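Local coordinates for succinoglycan biosynthesis protein (Bacillus cereus ATCC 14579, PDB 2QGM) that is of unproven function but belongs to the erythromycin esterase-like family, some of whose members hydrolyse macrolide lactones, and may take part in succinoglycan biosynthesis, at residues Thr107-Glu112 / Lys300-Ala305; Ala74-Leu79 / Asp333-Thr338; Asn347-Ser352 / Ser440-Lys445; Glu88-Lys93 / Tyr140-Ile145. All blocks are in the same frame, centred on the assembly; numbering follows the deposited sequence.

Contact 1. Residues Thr107-Glu112 / Lys300-Ala305; sequences TNFAME and KTMVWA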
# COMPACT_ATOMS: atom_id res chain seq x y z
N THR A 107 0.60 6.13 -13.51
CA THR A 107 -0.04 5.05 -14.25
C THR A 107 -0.07 3.67 -13.61
O THR A 107 -0.91 2.84 -13.94
CB THR A 107 0.65 4.92 -15.61
OG1 THR A 107 2.06 4.80 -15.41
CG2 THR A 107 0.37 6.15 -16.47
N ASN A 108 0.86 3.41 -12.70
CA ASN A 108 0.91 2.11 -12.03
C ASN A 108 0.32 2.22 -10.64
O ASN A 108 0.79 3.00 -9.81
CB ASN A 108 2.36 1.63 -11.92
CG ASN A 108 3.06 1.61 -13.26
OD1 ASN A 108 4.18 2.10 -13.40
ND2 ASN A 108 2.41 1.03 -14.26
N PHE A 109 -0.72 1.43 -10.38
CA PHE A 109 -1.33 1.45 -9.06
C PHE A 109 -0.97 0.14 -8.36
O PHE A 109 -1.54 -0.91 -8.66
CB PHE A 109 -2.85 1.59 -9.19
CG PHE A 109 -3.55 1.70 -7.87
CD1 PHE A 109 -3.49 2.87 -7.12
CD2 PHE A 109 -4.24 0.60 -7.34
CE1 PHE A 109 -4.09 2.96 -5.86
CE2 PHE A 109 -4.85 0.68 -6.09
CZ PHE A 109 -4.77 1.85 -5.34
N ALA A 110 -0.00 0.22 -7.44
CA ALA A 110 0.47 -0.94 -6.69
C ALA A 110 -0.16 -0.93 -5.30
O ALA A 110 0.14 -0.05 -4.48
CB ALA A 110 2.00 -0.91 -6.58
N MSE A 111 -1.03 -1.90 -5.04
CA MSE A 111 -1.76 -1.95 -3.77
C MSE A 111 -1.31 -3.08 -2.85
O MSE A 111 -0.84 -4.11 -3.31
CB MSE A 111 -3.26 -2.10 -4.06
CG MSE A 111 -4.16 -2.04 -2.83
SE MSE A 111 -6.03 -2.35 -3.24
CE MSE A 111 -6.76 -0.69 -2.63
N GLU A 112 -1.49 -2.86 -1.55
CA GLU A 112 -1.15 -3.85 -0.54
C GLU A 112 -2.32 -4.83 -0.58
O GLU A 112 -3.25 -4.77 0.24
CB GLU A 112 -1.06 -3.17 0.84
CG GLU A 112 -0.60 -4.10 1.98
CD GLU A 112 -0.68 -3.46 3.36
OE1 GLU A 112 -0.86 -2.22 3.46
OE2 GLU A 112 -0.55 -4.21 4.35
N LYS A 300 4.61 6.47 -13.99
CA LYS A 300 4.90 6.75 -12.59
C LYS A 300 4.11 5.78 -11.72
O LYS A 300 3.05 5.31 -12.12
CB LYS A 300 4.54 8.20 -12.24
CG LYS A 300 5.32 9.24 -13.02
CD LYS A 300 4.85 10.63 -12.63
CE LYS A 300 5.66 11.72 -13.29
NZ LYS A 300 5.05 13.05 -13.01
N THR A 301 4.62 5.51 -10.52
CA THR A 301 4.02 4.55 -9.62
C THR A 301 3.51 5.03 -8.27
O THR A 301 4.17 5.77 -7.55
CB THR A 301 5.00 3.41 -9.33
OG1 THR A 301 5.41 2.84 -10.58
CG2 THR A 301 4.35 2.33 -8.48
N MSE A 302 2.30 4.58 -7.95
CA MSE A 302 1.66 4.91 -6.69
C MSE A 302 1.64 3.64 -5.83
O MSE A 302 1.30 2.57 -6.32
CB MSE A 302 0.22 5.36 -6.93
CG MSE A 302 0.08 6.62 -7.79
SE MSE A 302 -1.77 6.83 -8.39
CE MSE A 302 -1.73 5.51 -9.78
N VAL A 303 2.02 3.77 -4.57
CA VAL A 303 1.99 2.64 -3.65
C VAL A 303 0.94 2.92 -2.58
O VAL A 303 1.08 3.83 -1.76
CB VAL A 303 3.37 2.41 -2.99
CG1 VAL A 303 3.28 1.27 -1.96
CG2 VAL A 303 4.39 2.07 -4.07
N TRP A 304 -0.14 2.16 -2.63
CA TRP A 304 -1.25 2.29 -1.69
C TRP A 304 -1.08 1.22 -0.62
O TRP A 304 -1.11 0.03 -0.91
CB TRP A 304 -2.58 2.09 -2.43
CG TRP A 304 -3.80 2.08 -1.55
CD1 TRP A 304 -4.07 1.24 -0.50
CD2 TRP A 304 -4.97 2.90 -1.71
NE1 TRP A 304 -5.33 1.49 -0.01
CE2 TRP A 304 -5.90 2.50 -0.73
CE3 TRP A 304 -5.32 3.93 -2.59
CZ2 TRP A 304 -7.16 3.09 -0.60
CZ3 TRP A 304 -6.57 4.53 -2.46
CH2 TRP A 304 -7.48 4.10 -1.47
N ALA A 305 -0.90 1.65 0.63
CA ALA A 305 -0.72 0.69 1.71
C ALA A 305 -0.92 1.40 3.03
O ALA A 305 -1.18 2.60 3.06
CB ALA A 305 0.69 0.10 1.64
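Phe109 and Trp304 each turn CG away from the backbone N (chi1 -176° and 175°), which lays both rings over the same face of two neighbouring parallel strands toward the 166-171 side of the mixed beta sheet. Phe109 CZ comes 3.5 Å from Trp304 CE3, and that carbon sits in the plane of the phenyl ring, at its edge; the two ring planes are inclined at 68°, an oblique pair. Met111, a selenomethionine, lies alongside Trp304. A bend at its last torsion drops the methyl CE onto the indole, 3.8 Å from the centroid of the five-membered ring, in a CH-pi contact, and SE stands farther above that face as a longer Met-aromatic contact. The indole is thus gripped by methyl and phenyl, its NE1 bonds Tyr140 OH, and Lys93 adds a cation-pi partner. At the other end Met302 curls its CE to 4.1 Å from Phe109 CB, near the plane of the ring. Helices 87-104 and 143-157 cover this apolar side, through Val97 and Met148 among others.

The backbones are joined as regular parallel strands. Met302 bridges Asn108 and Ala110, its N bonding Asn108 O at 2.9 Å and its O receiving Ala110 N; Trp304 does the same between Ala110 and Glu112. Lys300 O takes two donors, Thr107 N at 2.9 Å and Asn108 N at 3.0 Å. At the carboxyl ends, where parallel alpha/beta enzymes commonly keep their active sites, the chain turns a corner at Glu112: its OE1, bonded to His306 N, rests 3.3 Å from Ala305 CB.

Contact 2. Residues Ala74-Leu79 / Asp333-Thr338; sequences AQYVGL and DNNYVT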
# COMPACT_ATOMS: atom_id res chain seq x y z
N ALA A 74 9.04 13.26 -8.78
CA ALA A 74 9.25 11.95 -8.18
C ALA A 74 8.45 10.90 -8.96
O ALA A 74 7.29 11.14 -9.30
CB ALA A 74 8.82 11.96 -6.72
N GLN A 75 9.06 9.75 -9.24
CA GLN A 75 8.37 8.69 -9.98
C GLN A 75 7.63 7.69 -9.08
O GLN A 75 6.85 6.88 -9.58
CB GLN A 75 9.35 7.94 -10.88
CG GLN A 75 10.05 8.79 -11.93
CD GLN A 75 11.01 7.96 -12.77
OE1 GLN A 75 11.86 7.26 -12.23
NE2 GLN A 75 10.87 8.04 -14.09
N TYR A 76 7.89 7.73 -7.77
CA TYR A 76 7.22 6.83 -6.83
C TYR A 76 6.58 7.61 -5.70
O TYR A 76 7.24 8.41 -5.04
CB TYR A 76 8.18 5.83 -6.20
CG TYR A 76 8.81 4.84 -7.15
CD1 TYR A 76 9.87 5.22 -7.98
CD2 TYR A 76 8.39 3.52 -7.18
CE1 TYR A 76 10.50 4.30 -8.80
CE2 TYR A 76 9.03 2.58 -8.00
CZ TYR A 76 10.09 2.98 -8.80
OH TYR A 76 10.78 2.07 -9.56
N VAL A 77 5.29 7.37 -5.45
CA VAL A 77 4.60 8.05 -4.36
C VAL A 77 3.91 7.05 -3.45
O VAL A 77 3.09 6.25 -3.92
CB VAL A 77 3.54 9.06 -4.89
CG1 VAL A 77 2.67 9.56 -3.73
CG2 VAL A 77 4.21 10.25 -5.55
N GLY A 78 4.24 7.08 -2.16
CA GLY A 78 3.62 6.18 -1.21
C GLY A 78 2.43 6.89 -0.61
O GLY A 78 2.56 8.02 -0.14
N LEU A 79 1.26 6.25 -0.62
CA LEU A 79 0.04 6.84 -0.08
C LEU A 79 -0.47 6.00 1.08
O LEU A 79 -1.11 4.97 0.88
CB LEU A 79 -1.04 6.89 -1.17
CG LEU A 79 -0.68 7.54 -2.51
CD1 LEU A 79 -1.75 7.21 -3.54
CD2 LEU A 79 -0.53 9.05 -2.33
N ASP A 333 15.97 7.01 -2.95
CA ASP A 333 16.33 8.32 -2.42
C ASP A 333 15.22 9.35 -2.68
O ASP A 333 14.10 9.15 -2.23
CB ASP A 333 17.67 8.79 -3.02
CG ASP A 333 18.20 10.06 -2.37
OD1 ASP A 333 18.14 10.16 -1.12
OD2 ASP A 333 18.68 10.95 -3.09
N ASN A 334 15.52 10.42 -3.41
CA ASN A 334 14.51 11.44 -3.66
C ASN A 334 13.47 11.10 -4.72
O ASN A 334 12.57 11.90 -4.99
CB ASN A 334 15.17 12.77 -4.02
CG ASN A 334 15.73 13.49 -2.80
OD1 ASN A 334 16.44 14.49 -2.92
ND2 ASN A 334 15.40 12.99 -1.61
N ASN A 335 13.58 9.92 -5.33
CA ASN A 335 12.61 9.53 -6.35
C ASN A 335 11.41 8.82 -5.73
O ASN A 335 10.52 8.36 -6.43
CB ASN A 335 13.26 8.62 -7.40
CG ASN A 335 12.49 8.60 -8.71
OD1 ASN A 335 11.89 9.60 -9.11
ND2 ASN A 335 12.53 7.46 -9.40
N TYR A 336 11.42 8.73 -4.40
CA TYR A 336 10.30 8.13 -3.67
C TYR A 336 9.81 9.14 -2.63
O TYR A 336 10.53 9.48 -1.69
CB TYR A 336 10.72 6.83 -2.95
CG TYR A 336 9.65 6.26 -2.04
CD1 TYR A 336 8.38 5.94 -2.52
CD2 TYR A 336 9.90 6.03 -0.69
CE1 TYR A 336 7.41 5.39 -1.70
CE2 TYR A 336 8.93 5.47 0.15
CZ TYR A 336 7.68 5.15 -0.37
OH TYR A 336 6.71 4.60 0.43
N VAL A 337 8.59 9.62 -2.82
CA VAL A 337 8.00 10.59 -1.90
C VAL A 337 6.94 9.87 -1.08
O VAL A 337 6.15 9.08 -1.61
CB VAL A 337 7.35 11.77 -2.65
CG1 VAL A 337 6.51 12.59 -1.70
CG2 VAL A 337 8.42 12.65 -3.28
N THR A 338 6.93 10.12 0.23
CA THR A 338 5.97 9.50 1.13
C THR A 338 4.94 10.46 1.67
O THR A 338 5.28 11.51 2.21
CB THR A 338 6.66 8.86 2.35
OG1 THR A 338 7.57 9.79 2.94
CG2 THR A 338 7.40 7.61 1.95
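Strands 76-79 and 336-338 run parallel with axes 4.7 Å apart, as neighbours in the mixed beta sheet, and Val337 bonds to both sides of Val77: its N to Tyr76 O, its O to Gly78 N at 2.8 Å. Ahead of them, Tyr76 N reaches Asn335 O at 3.0 Å, so the pairing starts at the very end of the short 3-10 turn that follows helix 324-332.

Asn335 adds a second, side-chain connection at this end of the strands. With CG swung away from its own N (chi1 -159°), the amide reaches across to Gln75 and grips it twice. Asn335 OD1 accepts Gln75 N at 2.8 Å, the donor standing well above the carbonyl plane, while Asn335 ND2 gives a proton to Gln75 OE1 at 2.9 Å, this time in plane and on a lone pair. The two amide planes differ by 39°. Two bonds from one amide fix its rotation and tie the start of one strand to the start of the other. The Tyr76 ring stands nearly upright to it, with Asn335 ND2 in the ring plane at the edge.

On the same face of the sheet Tyr336 lies along the neighbouring strand. The edge of its ring meets Tyr76 CB, and the rest extends over Gly78, whose lack of a side chain leaves room for the phenol; Tyr336 OH goes on to bond Ile310 O. The opposite face carries Val77 and Val337, and there Ala74 CB packs 3.5 Å from Val337 CG2.

Contact 3. Residues Asn347-Ser352 / Ser440-Lys445; sequences NFTLYS and SPSHIK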
# COMPACT_ATOMS: atom_id res chain seq x y z
N ASN A 347 -14.67 6.97 14.80
CA ASN A 347 -14.82 5.52 14.87
C ASN A 347 -14.28 4.92 13.57
O ASN A 347 -14.24 5.58 12.54
CB ASN A 347 -16.30 5.14 15.00
CG ASN A 347 -16.87 5.47 16.37
OD1 ASN A 347 -18.08 5.52 16.56
ND2 ASN A 347 -15.98 5.67 17.34
N PHE A 348 -13.87 3.66 13.63
CA PHE A 348 -13.33 3.02 12.44
C PHE A 348 -13.73 1.56 12.40
O PHE A 348 -14.13 0.97 13.41
CB PHE A 348 -11.81 3.13 12.44
CG PHE A 348 -11.16 2.54 13.65
CD1 PHE A 348 -10.89 1.18 13.73
CD2 PHE A 348 -10.86 3.35 14.74
CE1 PHE A 348 -10.33 0.63 14.89
CE2 PHE A 348 -10.30 2.81 15.89
CZ PHE A 348 -10.04 1.45 15.97
N THR A 349 -13.61 0.97 11.21
CA THR A 349 -13.95 -0.43 10.98
C THR A 349 -12.71 -1.26 11.28
O THR A 349 -11.60 -0.87 10.91
CB THR A 349 -14.33 -0.67 9.52
OG1 THR A 349 -15.46 0.14 9.17
CG2 THR A 349 -14.66 -2.14 9.29
N LEU A 350 -12.90 -2.39 11.94
CA LEU A 350 -11.78 -3.28 12.25
C LEU A 350 -12.31 -4.69 12.54
O LEU A 350 -13.52 -4.93 12.46
CB LEU A 350 -10.98 -2.76 13.46
CG LEU A 350 -11.51 -2.78 14.90
CD1 LEU A 350 -13.01 -2.51 14.92
CD2 LEU A 350 -11.21 -4.11 15.55
N TYR A 351 -11.42 -5.61 12.86
CA TYR A 351 -11.80 -6.99 13.16
C TYR A 351 -12.23 -7.24 14.60
O TYR A 351 -13.42 -7.20 14.92
CB TYR A 351 -10.66 -7.93 12.81
CG TYR A 351 -10.68 -8.40 11.39
CD1 TYR A 351 -11.72 -9.20 10.92
CD2 TYR A 351 -9.66 -8.06 10.51
CE1 TYR A 351 -11.74 -9.66 9.61
CE2 TYR A 351 -9.67 -8.51 9.19
CZ TYR A 351 -10.71 -9.31 8.75
OH TYR A 351 -10.72 -9.78 7.46
N SER A 352 -11.26 -7.51 15.46
CA SER A 352 -11.55 -7.79 16.87
C SER A 352 -10.75 -6.89 17.81
O SER A 352 -9.79 -6.23 17.40
CB SER A 352 -11.26 -9.26 17.18
OG SER A 352 -12.09 -10.11 16.40
N SER A 440 -14.84 8.49 10.15
CA SER A 440 -15.88 7.55 10.53
C SER A 440 -15.63 6.20 9.86
O SER A 440 -14.77 6.08 9.00
CB SER A 440 -17.26 8.10 10.13
OG SER A 440 -17.36 8.31 8.72
N PRO A 441 -16.38 5.16 10.26
CA PRO A 441 -16.21 3.82 9.69
C PRO A 441 -16.47 3.65 8.20
O PRO A 441 -17.40 4.22 7.63
CB PRO A 441 -17.17 2.96 10.51
CG PRO A 441 -17.20 3.66 11.84
CD PRO A 441 -17.30 5.12 11.42
N SER A 442 -15.61 2.86 7.57
CA SER A 442 -15.74 2.54 6.16
C SER A 442 -17.00 1.68 6.01
O SER A 442 -17.46 1.09 6.98
CB SER A 442 -14.52 1.75 5.70
OG SER A 442 -14.29 0.66 6.57
N HIS A 443 -17.53 1.61 4.80
CA HIS A 443 -18.75 0.82 4.56
C HIS A 443 -18.48 -0.44 3.75
O HIS A 443 -18.32 -0.38 2.54
CB HIS A 443 -19.78 1.68 3.83
CG HIS A 443 -20.08 2.98 4.51
ND1 HIS A 443 -19.19 4.03 4.52
CD2 HIS A 443 -21.16 3.39 5.21
CE1 HIS A 443 -19.70 5.04 5.20
NE2 HIS A 443 -20.90 4.68 5.63
N ILE A 444 -18.45 -1.59 4.43
CA ILE A 444 -18.23 -2.87 3.75
C ILE A 444 -19.40 -3.20 2.83
O ILE A 444 -20.52 -3.42 3.28
CB ILE A 444 -18.05 -4.03 4.76
CG1 ILE A 444 -16.82 -3.78 5.63
CG2 ILE A 444 -17.92 -5.37 4.03
CD1 ILE A 444 -15.50 -3.84 4.87
N LYS A 445 -19.12 -3.23 1.53
CA LYS A 445 -20.14 -3.53 0.53
C LYS A 445 -20.67 -4.95 0.67
O LYS A 445 -20.14 -5.85 -0.01
CB LYS A 445 -19.56 -3.33 -0.88
CG LYS A 445 -20.57 -3.47 -2.00
CD LYS A 445 -19.92 -3.25 -3.36
CE LYS A 445 -20.93 -3.46 -4.48
NZ LYS A 445 -20.31 -3.31 -5.83
OXT LYS A 445 -21.61 -5.17 1.48
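The C-terminal tail, just after strand 432-439, lies here against the two-stranded antiparallel hairpin 346-350/363-366, with Pro441 and Thr349 carrying most of the contact. The proline ring packs against Asn347: Pro441 CG is 3.6 Å from Asn347 CB, and Pro441 CD is 3.3 Å from Asn347 O. That carbonyl also approaches Pro441 N, but a proline's tertiary amide nitrogen has no hydrogen to give, so strand and tail run close here without a backbone bond between these two atoms. The ring also touches Thr364 on the partner strand of the hairpin.

Farther along, two hydroxyls take over. Thr349 places OG1 beside its own N, facing the tail (chi1 -60°), and Ser442 folds OG back between its N and carbonyl carbon (chi1 51°). Pro441 CB covers the threonine hydroxyl from 3.6 Å. Neighbouring tail residues carry the connection onward: Ser440 OG bonds Glu88, His443 ND1 bonds Glu144, and the terminal Lys445 O accepts Arg133 NE from a loop. The tail is thus a seam between the hairpin and helices 87-104 and 143-157. Its hydroxyl pair, Thr349 OG1 and Ser442 OG, lies 2.9 Å apart, a probable hydrogen bond.

Contact 4. Residues Glu88-Lys93 / Tyr140-Ile145; sequences EIFTMK and YPTDEI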
# COMPACT_ATOMS: atom_id res chain seq x y z
N GLU A 88 -13.51 8.38 5.21
CA GLU A 88 -12.93 9.57 4.59
C GLU A 88 -11.48 9.41 4.16
O GLU A 88 -11.04 10.08 3.22
CB GLU A 88 -13.04 10.77 5.53
CG GLU A 88 -14.46 11.09 5.96
CD GLU A 88 -14.94 10.25 7.13
OE1 GLU A 88 -14.21 9.31 7.53
OE2 GLU A 88 -16.04 10.53 7.65
N ILE A 89 -10.73 8.54 4.84
CA ILE A 89 -9.35 8.33 4.43
C ILE A 89 -9.33 7.57 3.09
O ILE A 89 -8.62 7.97 2.17
CB ILE A 89 -8.55 7.58 5.50
CG1 ILE A 89 -8.43 8.47 6.74
CG2 ILE A 89 -7.16 7.22 4.98
CD1 ILE A 89 -7.56 7.91 7.85
N PHE A 90 -10.11 6.50 2.97
CA PHE A 90 -10.16 5.76 1.72
C PHE A 90 -10.64 6.66 0.57
O PHE A 90 -10.06 6.65 -0.52
CB PHE A 90 -11.11 4.55 1.80
CG PHE A 90 -10.59 3.42 2.65
CD1 PHE A 90 -9.23 3.14 2.72
CD2 PHE A 90 -11.48 2.61 3.36
CE1 PHE A 90 -8.76 2.06 3.48
CE2 PHE A 90 -11.02 1.53 4.11
CZ PHE A 90 -9.66 1.26 4.17
N THR A 91 -11.70 7.43 0.80
CA THR A 91 -12.23 8.31 -0.23
C THR A 91 -11.25 9.42 -0.60
O THR A 91 -11.11 9.76 -1.77
CB THR A 91 -13.58 8.91 0.20
OG1 THR A 91 -14.53 7.85 0.36
CG2 THR A 91 -14.10 9.88 -0.86
N MSE A 92 -10.58 9.99 0.40
CA MSE A 92 -9.62 11.05 0.11
C MSE A 92 -8.44 10.48 -0.67
O MSE A 92 -7.87 11.15 -1.52
CB MSE A 92 -9.12 11.71 1.41
CG MSE A 92 -8.03 12.78 1.23
SE MSE A 92 -8.67 14.36 0.30
CE MSE A 92 -7.77 14.17 -1.38
N LYS A 93 -8.07 9.23 -0.39
CA LYS A 93 -6.98 8.61 -1.12
C LYS A 93 -7.39 8.39 -2.58
O LYS A 93 -6.57 8.49 -3.48
CB LYS A 93 -6.58 7.28 -0.47
CG LYS A 93 -5.77 7.49 0.80
CD LYS A 93 -5.35 6.18 1.46
CE LYS A 93 -4.35 5.43 0.61
NZ LYS A 93 -3.92 4.20 1.32
N TYR A 140 -11.16 -4.47 2.99
CA TYR A 140 -10.99 -3.71 1.75
C TYR A 140 -12.17 -3.69 0.77
O TYR A 140 -12.26 -2.77 -0.05
CB TYR A 140 -9.71 -4.13 1.03
CG TYR A 140 -8.53 -3.23 1.33
CD1 TYR A 140 -8.46 -2.52 2.53
CD2 TYR A 140 -7.49 -3.08 0.42
CE1 TYR A 140 -7.38 -1.69 2.82
CE2 TYR A 140 -6.40 -2.25 0.70
CZ TYR A 140 -6.35 -1.56 1.90
OH TYR A 140 -5.29 -0.74 2.18
N PRO A 141 -13.08 -4.68 0.83
CA PRO A 141 -14.21 -4.64 -0.12
C PRO A 141 -15.25 -3.63 0.36
O PRO A 141 -16.39 -3.99 0.67
CB PRO A 141 -14.76 -6.07 -0.08
CG PRO A 141 -13.73 -6.87 0.64
CD PRO A 141 -13.13 -5.91 1.63
N THR A 142 -14.86 -2.36 0.43
CA THR A 142 -15.74 -1.29 0.90
C THR A 142 -16.30 -0.50 -0.27
O THR A 142 -15.77 -0.55 -1.37
CB THR A 142 -14.99 -0.31 1.82
OG1 THR A 142 -14.00 0.39 1.06
CG2 THR A 142 -14.31 -1.06 2.96
N ASP A 143 -17.38 0.24 -0.02
CA ASP A 143 -17.97 1.06 -1.07
C ASP A 143 -16.96 2.10 -1.54
O ASP A 143 -16.86 2.39 -2.73
CB ASP A 143 -19.22 1.79 -0.57
CG ASP A 143 -20.36 0.84 -0.24
OD1 ASP A 143 -20.47 -0.22 -0.90
OD2 ASP A 143 -21.16 1.17 0.66
N GLU A 144 -16.20 2.64 -0.58
CA GLU A 144 -15.20 3.67 -0.87
C GLU A 144 -14.13 3.19 -1.85
O GLU A 144 -13.85 3.86 -2.84
CB GLU A 144 -14.53 4.14 0.43
CG GLU A 144 -15.48 4.83 1.43
CD GLU A 144 -16.14 3.87 2.42
OE1 GLU A 144 -16.00 2.64 2.26
OE2 GLU A 144 -16.80 4.34 3.37
N ILE A 145 -13.54 2.03 -1.58
CA ILE A 145 -12.49 1.50 -2.44
C ILE A 145 -13.04 0.97 -3.76
O ILE A 145 -12.46 1.20 -4.82
CB ILE A 145 -11.68 0.38 -1.72
CG1 ILE A 145 -10.97 0.98 -0.50
CG2 ILE A 145 -10.65 -0.24 -2.66
CD1 ILE A 145 -10.19 0.01 0.35
O HOH W 1 -14.61 6.59 -2.42
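The Phe90 ring carries Ile145 CD1 on one face, the methyl sitting almost exactly over the centre, 3.9 Å from the centroid and 4° off the normal, a clear CH-pi contact. The same methyl also lies over a face of the Tyr140 ring, toward its rim, so it fills the corner between two aromatic rings whose planes stand 86° apart. Those rings meet obliquely, with Phe90 CZ 4.0 Å from Tyr140 CE1. This is helix-to-helix packing: helix 87-104 presses Phe90 into the N-terminal end of helix 143-157 and the loop leading into it. Chi1 of Phe90 (-71°) keeps the ring beside its own N and aims it at that end.

Thr142 is the N-cap of the second helix. Its OG1 accepts Ile145 N at 3.1 Å, holding the first turn in shape, and faces Phe90 CD2 from 4.1 Å. The Tyr140 hydroxyl points into the core, where it bonds Glu81; Lys93 of the first helix makes a salt bridge with the same Glu81, so the two segments share one buried polar cluster.

On the other flank Glu144 packs its methylenes on the first helix. Glu144 CB is 3.7 Å from Phe90 CB, and Glu144 CG lies 3.3 Å from Thr91 OG1, while its carboxylate OE2 bonds Ser87 OG. A water completes the seam, hydrogen-bonded to Thr91 OG1 and donating to Glu144 O at 2.9 Å.

Contacts 1 and 2 are neighbours in the mixed sheet, their centres 11 Å apart: strand 301-304 pairs with 108-111 on one side and 76-79 on the other, so four parallel strands run in succession, 336-344 included. Contact 4, 15 Å from contact 1 centre to centre, packs two helices against that sheet and meets it through Lys93 and Tyr140. Contact 3 lies 10 Å beyond contact 4, again between centres, on the side of the chain's centre away from contact 2. Along the chain, contact 2 encloses contacts 1 and 4, whose segments alternate, and contact 3 closes last. The C-terminal tail thus fastens the hairpin to helices that pack on the sheet.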